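Local coordinates for protein transcriptional regulator PA3341 (Pseudomonas aeruginosa, PDB 2FBH) that probably binds DNA as a dimeric transcription factor of the MarR family, through a winged helix-turn-helix domain, and carries bound zinc, at residues 28-33 against 107-112; 36-41 against 70-75; 40-45 against 60-65; 52-57 against 93-98. One frame throughout, in Å; residues are numbered along the deposited sequence.

How the contacts relate
All four contacts belong to the MarR-type winged helix-turn-helix region of one subunit. Contact 1 closes the longest loop, its segments 74 residues apart, and the other three contacts fall between them along the chain. Contacts 2 and 3 both start from helix 39-48, share W40 and L41, and have centres 8 Å apart; they lean it on helices 66-78 and 55-62. Contact 4 ties the start of helix 55-62 to strand 95-98 of the wing, 12 Å from contact 3 between centres and 23 Å from contact 1. L73, beside Q55 and I96, connects contacts 2 and 4, so the helices and wing form one compact unit.

Contact 1 (28-33 against 107-112). With ZN (zinc ion), chain C.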
loop_
_atom_site.group_PDB
_atom_site.type_symbol
_atom_site.label_atom_id
_atom_site.label_comp_id
_atom_site.label_asym_id
_atom_site.label_seq_id
_atom_site.Cartn_x
_atom_site.Cartn_y
_atom_site.Cartn_z
ATOM N N ARG A 28 -10.611 -8.090 5.398
ATOM C CA ARG A 28 -11.936 -8.358 6.024
ATOM C C ARG A 28 -12.535 -9.706 5.612
ATOM O O ARG A 28 -12.956 -10.497 6.468
ATOM C CB ARG A 28 -12.891 -7.234 5.627
ATOM C CG ARG A 28 -14.388 -7.545 5.869
ATOM C CD ARG A 28 -15.329 -6.371 5.437
ATOM N NE ARG A 28 -16.719 -6.736 5.597
ATOM C CZ ARG A 28 -17.419 -6.511 6.738
ATOM N NH1 ARG A 28 -18.707 -6.833 6.853
ATOM N NH2 ARG A 28 -16.836 -5.976 7.752
ATOM N N ARG A 29 -12.548 -10.001 4.307
ATOM C CA ARG A 29 -13.141 -11.272 3.871
ATOM C C ARG A 29 -12.336 -12.491 4.243
ATOM O O ARG A 29 -12.924 -13.585 4.331
ATOM C CB ARG A 29 -13.554 -11.250 2.386
ATOM C CG ARG A 29 -14.499 -10.027 2.091
ATOM C CD ARG A 29 -15.235 -10.345 0.781
ATOM N NE ARG A 29 -15.733 -9.082 0.265
ATOM C CZ ARG A 29 -16.341 -9.013 -0.898
ATOM N NH1 ARG A 29 -16.438 -10.147 -1.603
ATOM N NH2 ARG A 29 -16.761 -7.818 -1.350
ATOM N N LEU A 30 -11.038 -12.286 4.527
ATOM C CA LEU A 30 -10.171 -13.363 4.920
ATOM C C LEU A 30 -10.011 -13.509 6.483
ATOM O O LEU A 30 -9.261 -14.426 6.922
ATOM C CB LEU A 30 -8.795 -13.219 4.316
ATOM C CG LEU A 30 -8.810 -13.337 2.782
ATOM C CD1 LEU A 30 -7.474 -13.029 2.187
ATOM C CD2 LEU A 30 -9.199 -14.784 2.284
ATOM N N SER A 31 -10.680 -12.630 7.250
ATOM C CA SER A 31 -10.382 -12.414 8.661
ATOM C C SER A 31 -10.659 -13.674 9.542
ATOM O O SER A 31 -10.083 -13.816 10.698
ATOM C CB SER A 31 -11.091 -11.172 9.213
ATOM O OG SER A 31 -12.482 -11.410 9.088
ATOM N N HIS A 32 -11.459 -14.587 9.013
ATOM C CA HIS A 32 -11.851 -15.815 9.739
ATOM C C HIS A 32 -10.694 -16.812 9.744
ATOM O O HIS A 32 -10.680 -17.773 10.532
ATOM C CB HIS A 32 -13.062 -16.425 9.158
ATOM C CG HIS A 32 -12.913 -16.878 7.744
ATOM N ND1 HIS A 32 -12.708 -16.001 6.699
ATOM C CD2 HIS A 32 -12.961 -18.115 7.199
ATOM C CE1 HIS A 32 -12.632 -16.688 5.570
ATOM N NE2 HIS A 32 -12.801 -17.970 5.842
ATOM N N LEU A 33 -9.733 -16.590 8.855
ATOM C CA LEU A 33 -8.684 -17.613 8.652
ATOM C C LEU A 33 -7.548 -17.457 9.657
ATOM O O LEU A 33 -6.660 -18.316 9.718
ATOM C CB LEU A 33 -8.149 -17.599 7.182
ATOM C CG LEU A 33 -9.233 -17.881 6.166
ATOM C CD1 LEU A 33 -8.661 -17.662 4.780
ATOM C CD2 LEU A 33 -9.807 -19.302 6.225
ATOM N N ALA A 107 -7.058 -22.612 -1.796
ATOM C CA ALA A 107 -8.299 -22.619 -2.609
ATOM C C ALA A 107 -9.341 -21.596 -2.078
ATOM O O ALA A 107 -10.007 -20.866 -2.863
ATOM C CB ALA A 107 -8.873 -24.009 -2.624
ATOM N N ASP A 108 -9.541 -21.580 -0.754
ATOM C CA ASP A 108 -10.448 -20.652 -0.154
ATOM C C ASP A 108 -10.006 -19.207 -0.306
ATOM O O ASP A 108 -10.824 -18.372 -0.593
ATOM C CB ASP A 108 -10.714 -20.984 1.339
ATOM C CG ASP A 108 -11.482 -22.298 1.509
ATOM O OD1 ASP A 108 -12.004 -22.812 0.502
ATOM O OD2 ASP A 108 -11.527 -22.844 2.639
ATOM N N ILE A 109 -8.743 -18.928 -0.098
ATOM C CA ILE A 109 -8.201 -17.578 -0.272
ATOM C C ILE A 109 -8.367 -17.084 -1.718
ATOM O O ILE A 109 -8.813 -15.943 -1.953
ATOM C CB ILE A 109 -6.699 -17.557 0.113
ATOM C CG1 ILE A 109 -6.599 -17.908 1.633
ATOM C CG2 ILE A 109 -6.059 -16.149 -0.185
ATOM C CD1 ILE A 109 -5.096 -17.902 2.062
ATOM N N GLU A 110 -8.076 -17.950 -2.692
ATOM C CA GLU A 110 -8.284 -17.515 -4.081
ATOM C C GLU A 110 -9.752 -17.271 -4.406
ATOM O O GLU A 110 -10.062 -16.328 -5.120
ATOM C CB GLU A 110 -7.644 -18.472 -5.076
ATOM C CG GLU A 110 -6.144 -18.352 -5.086
ATOM C CD GLU A 110 -5.647 -17.107 -5.803
ATOM O OE1 GLU A 110 -4.642 -17.215 -6.516
ATOM O OE2 GLU A 110 -6.264 -16.029 -5.694
ATOM N N ALA A 111 -10.637 -18.108 -3.895
ATOM C CA ALA A 111 -12.050 -17.953 -4.172
ATOM C C ALA A 111 -12.483 -16.592 -3.580
ATOM O O ALA A 111 -13.222 -15.804 -4.202
ATOM C CB ALA A 111 -12.859 -19.091 -3.587
ATOM N N ILE A 112 -11.995 -16.317 -2.372
ATOM C CA ILE A 112 -12.419 -15.034 -1.723
ATOM C C ILE A 112 -11.802 -13.830 -2.445
ATOM O O ILE A 112 -12.487 -12.831 -2.670
ATOM C CB ILE A 112 -12.045 -15.063 -0.191
ATOM C CG1 ILE A 112 -12.905 -16.131 0.504
ATOM C CG2 ILE A 112 -12.212 -13.707 0.432
ATOM C CD1 ILE A 112 -12.428 -16.485 1.979
HETATM ZN ZN ZN C . -13.333 -13.996 7.486
HETATM O O HOH W 1 -12.997 -20.124 4.034
#
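A zinc site at the end of helix 11-29 sits on this contact, where the turn after that helix packs against helix 102-120: I112 packs against R29, L30 and H32. Its CG2 meets the CB of R29 at 3.4 Å, while its CD1 lies 3.7 Å from L30 CD2 and approaches the edge of the H32 ring, 3.6 Å from CE1 and near the ring plane. One turn back, I109 meets L33 and the same L30; its CG1 is 3.8 Å from L33 CD1, and the side chains of I109 and L30 cross at about a right angle. A chi1 of 62° in H32 helps to place ND1 on the zinc and CE1 at I112 CD1, and L33 CG covers one face of the ring. ND1 of H32 binds zinc at 2.2 Å, and S31 belongs to the same metal site. On the other ring nitrogen, NE2 gives a bond of 2.8 Å to a water, which reaches D108 OD2 only weakly. R29 turns its charged end to E25 and D119. The imidazole is thus held by metal at ND1 and by water at NE2, with zinc probably making the NE2 proton a stronger donor.

Contact 2 (36-41 against 70-75)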
loop_
_atom_site.group_PDB
_atom_site.type_symbol
_atom_site.label_atom_id
_atom_site.label_comp_id
_atom_site.label_asym_id
_atom_site.label_seq_id
_atom_site.Cartn_x
_atom_site.Cartn_y
_atom_site.Cartn_z
ATOM N N SER A 36 -2.931 -13.355 10.220
ATOM C CA SER A 36 -2.775 -11.981 10.583
ATOM C C SER A 36 -1.516 -11.430 9.974
ATOM O O SER A 36 -0.689 -12.179 9.422
ATOM C CB SER A 36 -2.600 -11.917 12.103
ATOM O OG SER A 36 -3.559 -12.730 12.813
ATOM N N GLN A 37 -1.319 -10.138 10.180
ATOM C CA GLN A 37 -0.334 -9.356 9.436
ATOM C C GLN A 37 -0.455 -9.753 7.963
ATOM O O GLN A 37 -1.562 -10.182 7.494
ATOM C CB GLN A 37 1.105 -9.428 10.007
ATOM C CG GLN A 37 1.452 -10.624 10.925
ATOM C CD GLN A 37 0.627 -10.691 12.221
ATOM O OE1 GLN A 37 0.237 -9.678 12.784
ATOM N NE2 GLN A 37 0.346 -11.894 12.669
ATOM N N ALA A 38 0.624 -9.615 7.215
ATOM C CA ALA A 38 0.429 -9.808 5.787
ATOM C C ALA A 38 0.175 -11.290 5.389
ATOM O O ALA A 38 0.047 -11.587 4.226
ATOM C CB ALA A 38 1.601 -9.183 4.999
ATOM N N ARG A 39 0.031 -12.208 6.343
ATOM C CA ARG A 39 0.396 -13.607 6.077
ATOM C C ARG A 39 -0.372 -14.237 4.938
ATOM O O ARG A 39 0.191 -14.997 4.153
ATOM C CB ARG A 39 0.302 -14.448 7.336
ATOM C CG ARG A 39 1.203 -13.817 8.320
ATOM C CD ARG A 39 1.735 -14.743 9.280
ATOM N NE ARG A 39 0.741 -15.309 10.144
ATOM C CZ ARG A 39 1.045 -15.697 11.383
ATOM N NH1 ARG A 39 2.281 -15.482 11.849
ATOM N NH2 ARG A 39 0.133 -16.272 12.162
ATOM N N TRP A 40 -1.635 -13.876 4.803
ATOM C CA TRP A 40 -2.447 -14.434 3.722
ATOM C C TRP A 40 -1.953 -13.985 2.323
ATOM O O TRP A 40 -2.159 -14.709 1.325
ATOM C CB TRP A 40 -3.918 -14.084 3.891
ATOM C CG TRP A 40 -4.286 -12.579 3.968
ATOM C CD1 TRP A 40 -4.621 -11.872 5.116
ATOM C CD2 TRP A 40 -4.419 -11.648 2.881
ATOM N NE1 TRP A 40 -4.907 -10.564 4.788
ATOM C CE2 TRP A 40 -4.787 -10.395 3.436
ATOM C CE3 TRP A 40 -4.267 -11.748 1.491
ATOM C CZ2 TRP A 40 -5.027 -9.242 2.638
ATOM C CZ3 TRP A 40 -4.486 -10.583 0.696
ATOM C CH2 TRP A 40 -4.870 -9.387 1.259
ATOM N N LEU A 41 -1.302 -12.831 2.287
ATOM C CA LEU A 41 -0.777 -12.212 1.053
ATOM C C LEU A 41 0.531 -12.877 0.559
ATOM O O LEU A 41 0.797 -12.938 -0.622
ATOM C CB LEU A 41 -0.580 -10.722 1.296
ATOM C CG LEU A 41 -0.648 -9.695 0.164
ATOM C CD1 LEU A 41 0.740 -9.366 -0.311
ATOM C CD2 LEU A 41 -1.529 -10.154 -1.007
ATOM N N ALA A 70 10.647 -12.703 7.125
ATOM C CA ALA A 70 11.134 -13.851 7.914
ATOM C C ALA A 70 10.160 -14.179 9.049
ATOM O O ALA A 70 9.887 -15.343 9.265
ATOM C CB ALA A 70 12.512 -13.621 8.478
ATOM N N ARG A 71 9.671 -13.145 9.741
ATOM C CA ARG A 71 8.631 -13.310 10.786
ATOM C C ARG A 71 7.328 -13.865 10.269
ATOM O O ARG A 71 6.772 -14.756 10.901
ATOM C CB ARG A 71 8.345 -11.999 11.506
ATOM C CG ARG A 71 9.557 -11.365 12.138
ATOM C CD ARG A 71 9.815 -11.912 13.523
ATOM N NE ARG A 71 10.850 -11.172 14.249
ATOM C CZ ARG A 71 10.640 -10.278 15.218
ATOM N NH1 ARG A 71 9.386 -9.932 15.592
ATOM N NH2 ARG A 71 11.695 -9.732 15.821
ATOM N N LEU A 72 6.798 -13.298 9.157
ATOM C CA LEU A 72 5.621 -13.805 8.485
ATOM C C LEU A 72 5.785 -15.257 8.141
ATOM O O LEU A 72 4.894 -16.044 8.426
ATOM C CB LEU A 72 5.325 -12.995 7.185
ATOM C CG LEU A 72 5.060 -11.534 7.476
ATOM C CD1 LEU A 72 4.831 -10.824 6.127
ATOM C CD2 LEU A 72 3.842 -11.356 8.451
ATOM N N LEU A 73 6.965 -15.598 7.597
ATOM C CA LEU A 73 7.209 -16.976 7.178
ATOM C C LEU A 73 7.239 -17.903 8.431
ATOM O O LEU A 73 6.748 -19.015 8.335
ATOM C CB LEU A 73 8.505 -17.098 6.377
ATOM C CG LEU A 73 8.419 -16.541 4.939
ATOM C CD1 LEU A 73 9.791 -16.492 4.368
ATOM C CD2 LEU A 73 7.476 -17.403 4.044
ATOM N N ASP A 74 7.841 -17.448 9.542
ATOM C CA ASP A 74 7.881 -18.292 10.788
ATOM C C ASP A 74 6.443 -18.661 11.189
ATOM O O ASP A 74 6.126 -19.800 11.530
ATOM C CB ASP A 74 8.455 -17.541 11.999
ATOM C CG ASP A 74 9.988 -17.344 11.943
ATOM O OD1 ASP A 74 10.664 -18.049 11.173
ATOM O OD2 ASP A 74 10.465 -16.419 12.661
ATOM N N GLY A 75 5.560 -17.669 11.124
ATOM C CA GLY A 75 4.158 -17.893 11.368
ATOM C C GLY A 75 3.539 -18.941 10.472
ATOM O O GLY A 75 2.916 -19.864 10.961
#
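L72 of helix 66-78, the second helix of the helix-turn-helix, pushes its forked end against Q37 and A38, in the turn that leads into helix 39-48, and R39, the first residue of that helix. The two methyls divide the work. CD1 touches the CB of A38 at 3.8 Å, whereas CD2 touches the aliphatic parts of two polar side chains, 3.5 Å from Q37 CG and 3.6 Å from R39 CG. Both of those side chains run obliquely across the leucine. Q37 and A38 are the central residues of a type II' turn from S36 to R39, which presents Q37 CB toward the helix. R39 then continues along the helix surface: a bend at chi3 (-66°) carries its guanidinium past the L72 carbonyl and over the backbone of G75, so that G75 C lies above one face near the rim. On the opposite face Q37 NE2 sits 4.0 Å above the plane, over the centre, and the charged group is layered between an amide and a helix backbone. No hydrogen bond crosses between the segments; Q79 also touches R39, and V42 backs L72. Just before the guanidinium, CD of R39 lies 3.5 Å from L72 O.

Contact 3 (40-45 against 60-65)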
loop_
_atom_site.group_PDB
_atom_site.type_symbol
_atom_site.label_atom_id
_atom_site.label_comp_id
_atom_site.label_asym_id
_atom_site.label_seq_id
_atom_site.Cartn_x
_atom_site.Cartn_y
_atom_site.Cartn_z
ATOM N N TRP A 40 -1.635 -13.876 4.803
ATOM C CA TRP A 40 -2.447 -14.434 3.722
ATOM C C TRP A 40 -1.953 -13.985 2.323
ATOM O O TRP A 40 -2.159 -14.709 1.325
ATOM C CB TRP A 40 -3.918 -14.084 3.891
ATOM C CG TRP A 40 -4.286 -12.579 3.968
ATOM C CD1 TRP A 40 -4.621 -11.872 5.116
ATOM C CD2 TRP A 40 -4.419 -11.648 2.881
ATOM N NE1 TRP A 40 -4.907 -10.564 4.788
ATOM C CE2 TRP A 40 -4.787 -10.395 3.436
ATOM C CE3 TRP A 40 -4.267 -11.748 1.491
ATOM C CZ2 TRP A 40 -5.027 -9.242 2.638
ATOM C CZ3 TRP A 40 -4.486 -10.583 0.696
ATOM C CH2 TRP A 40 -4.870 -9.387 1.259
ATOM N N LEU A 41 -1.302 -12.831 2.287
ATOM C CA LEU A 41 -0.777 -12.212 1.053
ATOM C C LEU A 41 0.531 -12.877 0.559
ATOM O O LEU A 41 0.797 -12.938 -0.622
ATOM C CB LEU A 41 -0.580 -10.722 1.296
ATOM C CG LEU A 41 -0.648 -9.695 0.164
ATOM C CD1 LEU A 41 0.740 -9.366 -0.311
ATOM C CD2 LEU A 41 -1.529 -10.154 -1.007
ATOM N N VAL A 42 1.317 -13.393 1.501
ATOM C CA VAL A 42 2.405 -14.308 1.207
ATOM C C VAL A 42 1.871 -15.610 0.578
ATOM O O VAL A 42 2.350 -15.985 -0.476
ATOM C CB VAL A 42 3.281 -14.550 2.492
ATOM C CG1 VAL A 42 4.321 -15.633 2.238
ATOM C CG2 VAL A 42 3.990 -13.201 2.925
ATOM N N LEU A 43 0.867 -16.278 1.213
ATOM C CA LEU A 43 0.199 -17.459 0.691
ATOM C C LEU A 43 -0.355 -17.201 -0.688
ATOM O O LEU A 43 -0.185 -17.991 -1.604
ATOM C CB LEU A 43 -0.966 -17.837 1.593
ATOM C CG LEU A 43 -0.534 -18.469 2.917
ATOM C CD1 LEU A 43 -1.788 -18.969 3.645
ATOM C CD2 LEU A 43 0.481 -19.726 2.696
ATOM N N LEU A 44 -0.990 -16.037 -0.843
ATOM C CA LEU A 44 -1.643 -15.779 -2.131
ATOM C C LEU A 44 -0.563 -15.709 -3.196
ATOM O O LEU A 44 -0.716 -16.315 -4.249
ATOM C CB LEU A 44 -2.395 -14.475 -2.065
ATOM C CG LEU A 44 -3.776 -14.487 -2.619
ATOM C CD1 LEU A 44 -4.124 -13.050 -2.948
ATOM C CD2 LEU A 44 -3.955 -15.480 -3.781
ATOM N N HIS A 45 0.546 -15.023 -2.912
ATOM C CA HIS A 45 1.606 -14.895 -3.885
ATOM C C HIS A 45 2.327 -16.219 -4.181
ATOM O O HIS A 45 2.702 -16.503 -5.327
ATOM C CB HIS A 45 2.549 -13.802 -3.459
ATOM C CG HIS A 45 1.972 -12.418 -3.654
ATOM N ND1 HIS A 45 2.572 -11.465 -4.457
ATOM C CD2 HIS A 45 0.826 -11.851 -3.198
ATOM C CE1 HIS A 45 1.852 -10.349 -4.433
ATOM N NE2 HIS A 45 0.787 -10.559 -3.678
ATOM N N GLN A 60 10.132 -8.928 -2.282
ATOM C CA GLN A 60 9.887 -8.062 -3.441
ATOM C C GLN A 60 8.411 -8.025 -3.799
ATOM O O GLN A 60 7.787 -6.958 -3.735
ATOM C CB GLN A 60 10.763 -8.463 -4.644
ATOM C CG GLN A 60 12.185 -7.899 -4.555
ATOM C CD GLN A 60 13.184 -8.457 -5.590
ATOM O OE1 GLN A 60 12.856 -9.328 -6.436
ATOM N NE2 GLN A 60 14.429 -7.959 -5.513
ATOM N N SER A 61 7.828 -9.178 -4.109
ATOM C CA SER A 61 6.485 -9.189 -4.670
ATOM C C SER A 61 5.352 -8.966 -3.676
ATOM O O SER A 61 4.315 -8.412 -4.049
ATOM C CB SER A 61 6.249 -10.438 -5.543
ATOM O OG SER A 61 5.590 -11.502 -4.894
ATOM N N VAL A 62 5.542 -9.425 -2.437
ATOM C CA VAL A 62 4.557 -9.265 -1.371
ATOM C C VAL A 62 4.553 -7.822 -0.860
ATOM O O VAL A 62 3.521 -7.309 -0.371
ATOM C CB VAL A 62 4.884 -10.208 -0.216
ATOM C CG1 VAL A 62 4.261 -9.709 1.067
ATOM C CG2 VAL A 62 4.419 -11.612 -0.558
ATOM N N GLY A 63 5.752 -7.239 -0.891
ATOM C CA GLY A 63 5.993 -5.814 -0.781
ATOM C C GLY A 63 6.534 -5.381 0.557
ATOM O O GLY A 63 6.154 -4.335 1.067
ATOM N N VAL A 64 7.425 -6.189 1.123
ATOM C CA VAL A 64 7.769 -6.088 2.530
ATOM C C VAL A 64 9.262 -6.301 2.572
ATOM O O VAL A 64 9.818 -6.971 1.675
ATOM C CB VAL A 64 6.989 -7.189 3.305
ATOM C CG1 VAL A 64 7.831 -8.431 3.500
ATOM C CG2 VAL A 64 6.406 -6.684 4.617
ATOM N N GLU A 65 9.913 -5.727 3.590
ATOM C CA GLU A 65 11.349 -5.923 3.864
ATOM C C GLU A 65 11.605 -7.387 4.222
ATOM O O GLU A 65 10.712 -8.050 4.748
ATOM C CB GLU A 65 11.778 -5.040 5.041
ATOM C CG GLU A 65 13.288 -4.806 5.213
ATOM C CD GLU A 65 13.621 -4.129 6.544
ATOM O OE1 GLU A 65 12.731 -4.099 7.415
ATOM O OE2 GLU A 65 14.764 -3.641 6.730
#
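One face of the H45 imidazole is covered by V62, whose CG2 stands 4.0 Å above the ring plane and is displaced toward the rim; at the ring edge, near its plane, comes the hydroxyl of S61. ND1 of H45 and OG of S61 form a hydrogen bond of 3.0 Å, moderately bent at 145°, in which either atom could be the donor. The S61 carbonyl oxygen also lies close to the same ring, 3.2 Å from CE1. One turn earlier in helix 39-48, V62 is the shared partner of two side chains. L41 is modelled in two conformers, and in the one given here its CD1 lies 3.8 Å from V62 CG1. V62 CG2 meets V42 at its CA and at CG2, the latter 3.9 Å away. The chi1 of 158° in V62 puts CG2 against V42 and the H45 ring. Helix 66-78 also packs on V42 through L69, L73 and L76, and T13 of the second subunit packs on H45. Together with H49, H45 binds a second zinc ion, so S61 is a second-shell neighbour that probably helps to fix the ring's rotation, within the three-helix core of a winged helix-turn-helix.

Contact 4 (52-57 against 93-98); sequences SPTQRE and AKHIVL
The second strand of the wing, 95-98, passes the N-terminal end of helix 55-62 here, in the winged-helix fold. Backbone bonding comes first: I96 N gives a hydrogen bond of 2.8 Å to P53 O, straight at 162° and nearly along the C=O axis, and the CA of H95 adds a C-H...O contact to the same oxygen. Two waters extend this join. One accepts from Q55 N and donates to K94 O; the other donates to I96 O, with a weak link to S52 OG. Capping is the second kind. T54 is the N-cap, and with E57 it completes a capping box: T54 N bonds to E57 OE1 at 2.8 Å, and E57 N bonds to T54 OG1 at 3.1 Å. A chi1 of 64° turns OG1 toward E57 N and sends CG2 toward the H95 ring, which lies alongside it. Apolar contact follows, with CD1 of I96 lying 3.5 Å from Q55 CG, the two side chains crossing at about a right angle. Among side-chain hydrogen bonds, the Q55 amide pairs with R84 and H95 NE2 with R91; H95 ND1 donates to A93 O in a bent bond (132°), from above the carbonyl plane. At the ring's edge, near its plane, CD2 of H95 meets S52 O at 3.2 Å.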
loop_
_atom_site.group_PDB
_atom_site.type_symbol
_atom_site.label_atom_id
_atom_site.label_comp_id
_atom_site.label_asym_id
_atom_site.label_seq_id
_atom_site.Cartn_x
_atom_site.Cartn_y
_atom_site.Cartn_z
ATOM N N SER A 52 9.042 -21.707 -7.183
ATOM C CA SER A 52 9.150 -21.525 -5.749
ATOM C C SER A 52 10.141 -20.408 -5.540
ATOM O O SER A 52 11.283 -20.540 -5.980
ATOM C CB SER A 52 9.662 -22.817 -5.124
ATOM O OG SER A 52 8.704 -23.837 -5.329
ATOM N N PRO A 53 9.716 -19.281 -4.908
ATOM C CA PRO A 53 10.601 -18.127 -4.808
ATOM C C PRO A 53 11.646 -18.272 -3.719
ATOM O O PRO A 53 11.489 -19.043 -2.758
ATOM C CB PRO A 53 9.641 -16.979 -4.428
ATOM C CG PRO A 53 8.599 -17.697 -3.549
ATOM C CD PRO A 53 8.404 -19.024 -4.291
ATOM N N THR A 54 12.714 -17.509 -3.831
ATOM C CA THR A 54 13.594 -17.373 -2.680
ATOM C C THR A 54 12.902 -16.365 -1.754
ATOM O O THR A 54 11.940 -15.740 -2.156
ATOM C CB THR A 54 14.928 -16.778 -3.079
ATOM O OG1 THR A 54 14.732 -15.434 -3.582
ATOM C CG2 THR A 54 15.566 -17.651 -4.159
ATOM N N GLN A 55 13.446 -16.165 -0.554
ATOM C CA GLN A 55 12.915 -15.164 0.395
ATOM C C GLN A 55 12.979 -13.766 -0.187
ATOM O O GLN A 55 12.045 -12.979 -0.044
ATOM C CB GLN A 55 13.636 -15.253 1.765
ATOM C CG GLN A 55 13.263 -16.541 2.469
ATOM C CD GLN A 55 13.342 -16.540 4.041
ATOM O OE1 GLN A 55 13.211 -17.615 4.662
ATOM N NE2 GLN A 55 13.509 -15.355 4.664
ATOM N N ARG A 56 14.086 -13.490 -0.872
ATOM C CA ARG A 56 14.314 -12.225 -1.572
ATOM C C ARG A 56 13.263 -11.936 -2.658
ATOM O O ARG A 56 12.812 -10.809 -2.801
ATOM C CB ARG A 56 15.733 -12.199 -2.160
ATOM C CG ARG A 56 16.849 -12.544 -1.166
ATOM C CD ARG A 56 18.254 -12.194 -1.709
ATOM N NE ARG A 56 18.478 -10.749 -1.773
ATOM C CZ ARG A 56 19.181 -10.053 -0.879
ATOM N NH1 ARG A 56 19.316 -8.743 -1.015
ATOM N NH2 ARG A 56 19.754 -10.661 0.149
ATOM N N GLU A 57 12.866 -12.964 -3.403
ATOM C CA GLU A 57 11.875 -12.810 -4.456
ATOM C C GLU A 57 10.477 -12.555 -3.876
ATOM O O GLU A 57 9.705 -11.705 -4.342
ATOM C CB GLU A 57 11.896 -14.040 -5.391
ATOM C CG GLU A 57 13.158 -14.124 -6.296
ATOM C CD GLU A 57 13.348 -15.519 -6.945
ATOM O OE1 GLU A 57 12.782 -16.504 -6.416
ATOM O OE2 GLU A 57 14.072 -15.636 -7.991
ATOM N N ALA A 93 19.999 -22.730 -2.163
ATOM C CA ALA A 93 19.402 -21.775 -1.237
ATOM C C ALA A 93 18.006 -22.257 -0.888
ATOM O O ALA A 93 17.436 -23.127 -1.552
ATOM C CB ALA A 93 19.332 -20.370 -1.834
ATOM N N LYS A 94 17.464 -21.699 0.175
ATOM C CA LYS A 94 16.145 -22.107 0.593
ATOM C C LYS A 94 15.128 -21.374 -0.298
ATOM O O LYS A 94 15.244 -20.139 -0.546
ATOM C CB LYS A 94 15.938 -21.868 2.101
ATOM C CG LYS A 94 16.148 -23.118 2.978
ATOM C CD LYS A 94 17.558 -23.195 3.519
ATOM C CE LYS A 94 17.874 -22.005 4.425
ATOM N NZ LYS A 94 19.306 -21.565 4.272
ATOM N N HIS A 95 14.184 -22.166 -0.816
ATOM C CA HIS A 95 13.068 -21.668 -1.575
ATOM C C HIS A 95 11.817 -21.956 -0.778
ATOM O O HIS A 95 11.787 -22.903 0.027
ATOM C CB HIS A 95 13.027 -22.340 -2.933
ATOM C CG HIS A 95 14.160 -21.918 -3.820
ATOM N ND1 HIS A 95 15.448 -22.402 -3.666
ATOM C CD2 HIS A 95 14.214 -21.015 -4.828
ATOM C CE1 HIS A 95 16.237 -21.831 -4.564
ATOM N NE2 HIS A 95 15.511 -20.994 -5.290
ATOM N N ILE A 96 10.817 -21.106 -0.941
ATOM C CA ILE A 96 9.647 -21.229 -0.082
ATOM C C ILE A 96 8.636 -22.010 -0.863
ATOM O O ILE A 96 8.322 -21.682 -1.983
ATOM C CB ILE A 96 9.154 -19.860 0.404
ATOM C CG1 ILE A 96 10.292 -19.195 1.189
ATOM C CG2 ILE A 96 7.949 -20.083 1.322
ATOM C CD1 ILE A 96 10.697 -17.963 0.644
ATOM N N VAL A 97 8.163 -23.098 -0.304
ATOM C CA VAL A 97 7.263 -23.969 -0.999
ATOM C C VAL A 97 6.002 -24.140 -0.135
ATOM O O VAL A 97 6.087 -24.285 1.093
ATOM C CB VAL A 97 7.927 -25.370 -1.234
ATOM C CG1 VAL A 97 6.984 -26.282 -1.997
ATOM C CG2 VAL A 97 9.275 -25.209 -1.969
ATOM N N LEU A 98 4.841 -24.200 -0.774
ATOM C CA LEU A 98 3.625 -24.580 -0.070
ATOM C C LEU A 98 3.583 -26.059 0.225
ATOM O O LEU A 98 4.095 -26.880 -0.557
ATOM C CB LEU A 98 2.383 -24.271 -0.931
ATOM C CG LEU A 98 2.194 -22.798 -1.272
ATOM C CD1 LEU A 98 1.172 -22.623 -2.444
ATOM C CD2 LEU A 98 1.624 -22.141 -0.026
HETATM O O HOH W 2 6.119 -22.265 -3.935
HETATM O O HOH W 3 15.476 -17.664 0.310
#